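Local coordinates for aminopeptidase N family protein (Idiomarina loihiensis L2TR, PDB 4FGM) that is a zinc-containing member of the M61 peptidase family and probably acts as an aminopeptidase, removing residues from the N-terminal ends of peptides, at residues His14-Thr25 / His79-Trp90. Sequence-based numbering, arbitrary orientation.
Sequences HLFNVSLTIEQT and HPVTVHYQVYAW
The imidazole of His14 lies flat on the six-membered ring of Trp90, centroids 3.7 Å apart and planes 13° from parallel, in a face-to-face stack that closes one end of an antiparallel strand pair. His14 ND1, near Trp90 CE3, also bonds to the carbonyl of Leu99, which helps fix the ring's rotation, while His14 O receives Ala89 N at 2.8 Å. Cutting His14 back to an alanine is likely to leave one face of Trp90 without its stacking partner and to remove the ND1 hydrogen bond to Leu99 O. Ladder bonds then run in register from Phe16-Val87 to Ile22-Val81. On one face of the ladder Asn17 and Gln86 point the same way, their amide planes 49° apart; Gln86 NE2 reaches Asn17 OD1 at 2.9 Å, in the carbonyl plane. Next along, Ser19 OG meets the edge of the His84 ring at ND1 (2.9 Å), and Glu56 takes NE2, so both ring nitrogens are engaged. The opposite face is buried and largely apolar. Tyr85 CG sits between its backbone N and carbonyl carbon (chi1 54°), which swings the ring across to Val18, whose CB makes a CH-pi contact over the face of the Tyr85 ring, 3.9 Å from the centroid. Tyr85 OH is hydrogen-bonded to Leu111 O and Leu113 N. Val18 CG2 touches Val87 CG2 at 3.8 Å, and Ala89 CB abuts the edge of Phe16 at CE1 (3.5 Å). Within the M61 N-terminal domain, strand 2-10 pairs with the other edge of strand 15-22, strand 53-57 pairs with strand 81-91, and Leu31 of strand 30-32 packs on Leu20, Ile22 and Val83.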
loop_
_atom_site.group_PDB
_atom_site.type_symbol
_atom_site.label_atom_id
_atom_site.label_comp_id
_atom_site.label_asym_id
_atom_site.label_seq_id
_atom_site.Cartn_x
_atom_site.Cartn_y
_atom_site.Cartn_z
ATOM N N HIS A 14 7.148 -11.971 22.974
ATOM C CA HIS A 14 7.106 -11.678 21.541
ATOM C C HIS A 14 8.339 -12.259 20.839
ATOM O O HIS A 14 9.007 -11.580 20.062
ATOM C CB HIS A 14 7.060 -10.161 21.311
ATOM C CG HIS A 14 6.193 -9.429 22.288
ATOM N ND1 HIS A 14 4.877 -9.766 22.514
ATOM C CD2 HIS A 14 6.470 -8.402 23.124
ATOM C CE1 HIS A 14 4.379 -8.978 23.452
ATOM N NE2 HIS A 14 5.324 -8.144 23.839
ATOM N N LEU A 15 8.633 -13.524 21.106
ATOM C CA LEU A 15 9.795 -14.159 20.515
ATOM C C LEU A 15 9.504 -15.458 19.788
ATOM O O LEU A 15 8.827 -16.340 20.314
ATOM C CB LEU A 15 10.842 -14.431 21.599
ATOM C CG LEU A 15 11.499 -13.223 22.280
ATOM C CD1 LEU A 15 12.157 -13.659 23.576
ATOM C CD2 LEU A 15 12.515 -12.601 21.336
ATOM N N PHE A 16 10.013 -15.569 18.567
ATOM C CA PHE A 16 9.862 -16.792 17.799
ATOM C C PHE A 16 11.215 -17.496 17.928
ATOM O O PHE A 16 12.253 -16.828 17.980
ATOM C CB PHE A 16 9.644 -16.511 16.307
ATOM C CG PHE A 16 8.267 -16.033 15.940
ATOM C CD1 PHE A 16 7.980 -14.674 15.870
ATOM C CD2 PHE A 16 7.275 -16.947 15.587
ATOM C CE1 PHE A 16 6.715 -14.224 15.435
ATOM C CE2 PHE A 16 6.020 -16.516 15.156
ATOM C CZ PHE A 16 5.739 -15.143 15.081
ATOM N N ASN A 17 11.217 -18.823 18.013
ATOM C CA ASN A 17 12.479 -19.558 18.040
ATOM C C ASN A 17 12.625 -20.014 16.606
ATOM O O ASN A 17 11.654 -20.466 15.998
ATOM C CB ASN A 17 12.424 -20.796 18.936
ATOM C CG ASN A 17 12.949 -20.530 20.329
ATOM O OD1 ASN A 17 13.335 -19.402 20.661
ATOM N ND2 ASN A 17 12.968 -21.570 21.156
ATOM N N VAL A 18 13.824 -19.886 16.059
ATOM C CA VAL A 18 14.053 -20.300 14.684
ATOM C C VAL A 18 15.300 -21.162 14.560
ATOM O O VAL A 18 16.340 -20.873 15.166
ATOM C CB VAL A 18 14.201 -19.081 13.742
ATOM C CG1 VAL A 18 14.348 -19.553 12.309
ATOM C CG2 VAL A 18 12.989 -18.165 13.872
ATOM N N SER A 19 15.171 -22.232 13.783
ATOM C CA SER A 19 16.265 -23.151 13.516
ATOM C C SER A 19 16.403 -23.269 12.014
ATOM O O SER A 19 15.417 -23.269 11.268
ATOM C CB SER A 19 15.997 -24.537 14.107
ATOM O OG SER A 19 16.262 -24.559 15.497
ATOM N N LEU A 20 17.643 -23.376 11.577
ATOM C CA LEU A 20 17.959 -23.476 10.170
ATOM C C LEU A 20 18.939 -24.634 10.026
ATOM O O LEU A 20 19.980 -24.659 10.689
ATOM C CB LEU A 20 18.586 -22.153 9.725
ATOM C CG LEU A 20 19.314 -22.075 8.397
ATOM C CD1 LEU A 20 18.357 -22.322 7.264
ATOM C CD2 LEU A 20 19.938 -20.708 8.273
ATOM N N THR A 21 18.601 -25.600 9.181
ATOM C CA THR A 21 19.472 -26.746 8.989
ATOM C C THR A 21 20.030 -26.849 7.571
ATOM O O THR A 21 19.296 -27.047 6.599
ATOM C CB THR A 21 18.736 -28.040 9.361
ATOM O OG1 THR A 21 18.203 -27.905 10.684
ATOM C CG2 THR A 21 19.691 -29.230 9.334
ATOM N N ILE A 22 21.345 -26.709 7.470
ATOM C CA ILE A 22 22.027 -26.772 6.188
ATOM C C ILE A 22 22.752 -28.102 6.084
ATOM O O ILE A 22 23.703 -28.347 6.829
ATOM C CB ILE A 22 23.045 -25.628 6.061
ATOM C CG1 ILE A 22 22.374 -24.301 6.434
ATOM C CG2 ILE A 22 23.580 -25.574 4.642
ATOM C CD1 ILE A 22 23.344 -23.212 6.834
ATOM N N GLU A 23 22.291 -28.954 5.169
ATOM C CA GLU A 23 22.866 -30.286 4.961
ATOM C C GLU A 23 24.352 -30.206 4.639
ATOM O O GLU A 23 25.161 -30.950 5.195
ATOM C CB GLU A 23 22.120 -31.002 3.827
ATOM C CG GLU A 23 22.607 -32.415 3.502
ATOM C CD GLU A 23 22.376 -33.402 4.635
ATOM O OE1 GLU A 23 21.613 -33.070 5.570
ATOM O OE2 GLU A 23 22.947 -34.516 4.583
ATOM N N GLN A 24 24.703 -29.296 3.736
ATOM C CA GLN A 24 26.091 -29.099 3.350
ATOM C C GLN A 24 26.423 -27.615 3.202
ATOM O O GLN A 24 25.862 -26.919 2.349
ATOM C CB GLN A 24 26.393 -29.817 2.035
ATOM C CG GLN A 24 27.859 -29.769 1.659
ATOM C CD GLN A 24 28.193 -30.670 0.495
ATOM O OE1 GLN A 24 27.843 -30.383 -0.651
ATOM N NE2 GLN A 24 28.867 -31.779 0.783
ATOM N N THR A 25 27.339 -27.141 4.038
ATOM C CA THR A 25 27.759 -25.751 4.003
ATOM C C THR A 25 29.022 -25.649 3.158
ATOM O O THR A 25 29.707 -26.649 2.948
ATOM C CB THR A 25 28.064 -25.234 5.420
ATOM O OG1 THR A 25 29.132 -25.998 5.991
ATOM C CG2 THR A 25 26.836 -25.368 6.307
ATOM N N HIS A 79 30.217 -31.711 8.360
ATOM C CA HIS A 79 28.870 -32.200 8.622
ATOM C C HIS A 79 27.782 -31.145 8.471
ATOM O O HIS A 79 28.062 -29.944 8.365
ATOM C CB HIS A 79 28.787 -32.752 10.043
ATOM C CG HIS A 79 29.893 -33.697 10.390
ATOM N ND1 HIS A 79 30.939 -33.341 11.209
ATOM C CD2 HIS A 79 30.113 -34.981 10.024
ATOM C CE1 HIS A 79 31.763 -34.371 11.336
ATOM N NE2 HIS A 79 31.283 -35.375 10.627
ATOM N N PRO A 80 26.515 -31.592 8.455
ATOM C CA PRO A 80 25.377 -30.679 8.330
ATOM C C PRO A 80 25.465 -29.695 9.499
ATOM O O PRO A 80 25.967 -30.044 10.569
ATOM C CB PRO A 80 24.174 -31.612 8.469
ATOM C CG PRO A 80 24.668 -32.899 7.897
ATOM C CD PRO A 80 26.069 -32.999 8.455
ATOM N N VAL A 81 24.992 -28.471 9.301
ATOM C CA VAL A 81 25.029 -27.479 10.368
ATOM C C VAL A 81 23.627 -26.970 10.683
ATOM O O VAL A 81 22.785 -26.812 9.788
ATOM C CB VAL A 81 25.933 -26.277 9.992
ATOM C CG1 VAL A 81 25.818 -25.183 11.044
ATOM C CG2 VAL A 81 27.387 -26.729 9.878
ATOM N N THR A 82 23.382 -26.739 11.966
ATOM C CA THR A 82 22.104 -26.232 12.440
ATOM C C THR A 82 22.358 -24.888 13.122
ATOM O O THR A 82 23.186 -24.785 14.023
ATOM C CB THR A 82 21.448 -27.201 13.450
ATOM O OG1 THR A 82 21.251 -28.475 12.828
ATOM C CG2 THR A 82 20.091 -26.666 13.903
ATOM N N VAL A 83 21.650 -23.860 12.671
ATOM C CA VAL A 83 21.793 -22.520 13.228
ATOM C C VAL A 83 20.538 -22.204 14.031
ATOM O O VAL A 83 19.428 -22.381 13.543
ATOM C CB VAL A 83 21.965 -21.484 12.096
ATOM C CG1 VAL A 83 22.243 -20.103 12.672
ATOM C CG2 VAL A 83 23.093 -21.926 11.169
ATOM N N HIS A 84 20.719 -21.753 15.266
ATOM C CA HIS A 84 19.594 -21.429 16.138
ATOM C C HIS A 84 19.583 -19.949 16.494
ATOM O O HIS A 84 20.630 -19.355 16.731
ATOM C CB HIS A 84 19.687 -22.202 17.457
ATOM C CG HIS A 84 19.742 -23.689 17.304
ATOM N ND1 HIS A 84 18.618 -24.465 17.115
ATOM C CD2 HIS A 84 20.786 -24.550 17.365
ATOM C CE1 HIS A 84 18.967 -25.738 17.071
ATOM N NE2 HIS A 84 20.278 -25.817 17.220
ATOM N N TYR A 85 18.395 -19.356 16.531
ATOM C CA TYR A 85 18.252 -17.963 16.942
ATOM C C TYR A 85 16.806 -17.660 17.275
ATOM O O TYR A 85 15.906 -18.449 16.975
ATOM C CB TYR A 85 18.762 -16.971 15.875
ATOM C CG TYR A 85 18.176 -17.129 14.492
ATOM C CD1 TYR A 85 18.753 -17.997 13.565
ATOM C CD2 TYR A 85 17.044 -16.407 14.101
ATOM C CE1 TYR A 85 18.223 -18.142 12.281
ATOM C CE2 TYR A 85 16.497 -16.548 12.811
ATOM C CZ TYR A 85 17.097 -17.418 11.913
ATOM O OH TYR A 85 16.581 -17.586 10.647
ATOM N N GLN A 86 16.597 -16.526 17.936
ATOM C CA GLN A 86 15.262 -16.073 18.295
ATOM C C GLN A 86 14.999 -14.809 17.497
ATOM O O GLN A 86 15.935 -14.139 17.047
ATOM C CB GLN A 86 15.175 -15.731 19.777
ATOM C CG GLN A 86 15.362 -16.898 20.705
ATOM C CD GLN A 86 14.912 -16.565 22.103
ATOM O OE1 GLN A 86 15.427 -15.644 22.727
ATOM N NE2 GLN A 86 13.935 -17.309 22.602
ATOM N N VAL A 87 13.728 -14.481 17.325
ATOM C CA VAL A 87 13.369 -13.279 16.600
ATOM C C VAL A 87 12.344 -12.483 17.409
ATOM O O VAL A 87 11.323 -13.035 17.843
ATOM C CB VAL A 87 12.783 -13.628 15.221
ATOM C CG1 VAL A 87 12.442 -12.359 14.468
ATOM C CG2 VAL A 87 13.781 -14.456 14.435
ATOM N N TYR A 88 12.632 -11.196 17.621
ATOM C CA TYR A 88 11.731 -10.317 18.370
ATOM C C TYR A 88 10.673 -9.800 17.403
ATOM O O TYR A 88 11.002 -9.138 16.425
ATOM C CB TYR A 88 12.495 -9.138 18.968
ATOM C CG TYR A 88 11.621 -8.218 19.790
ATOM C CD1 TYR A 88 11.091 -8.633 21.013
ATOM C CD2 TYR A 88 11.328 -6.926 19.348
ATOM C CE1 TYR A 88 10.293 -7.782 21.778
ATOM C CE2 TYR A 88 10.531 -6.068 20.107
ATOM C CZ TYR A 88 10.020 -6.502 21.323
ATOM O OH TYR A 88 9.269 -5.645 22.092
ATOM N N ALA A 89 9.408 -10.091 17.684
ATOM C CA ALA A 89 8.319 -9.688 16.806
ATOM C C ALA A 89 7.271 -8.820 17.491
ATOM O O ALA A 89 6.272 -9.330 18.000
ATOM C CB ALA A 89 7.651 -10.931 16.220
ATOM N N TRP A 90 7.493 -7.510 17.478
ATOM C CA TRP A 90 6.563 -6.574 18.092
ATOM C C TRP A 90 6.284 -5.365 17.196
ATOM O O TRP A 90 6.338 -4.218 17.642
ATOM C CB TRP A 90 7.105 -6.102 19.442
ATOM C CG TRP A 90 6.047 -5.540 20.337
ATOM C CD1 TRP A 90 6.095 -4.365 21.024
ATOM C CD2 TRP A 90 4.780 -6.132 20.640
ATOM N NE1 TRP A 90 4.932 -4.183 21.735
ATOM C CE2 TRP A 90 4.106 -5.253 21.515
ATOM C CE3 TRP A 90 4.142 -7.317 20.246
ATOM C CZ2 TRP A 90 2.836 -5.525 22.016
ATOM C CZ3 TRP A 90 2.882 -7.588 20.741
ATOM C CH2 TRP A 90 2.236 -6.690 21.617
#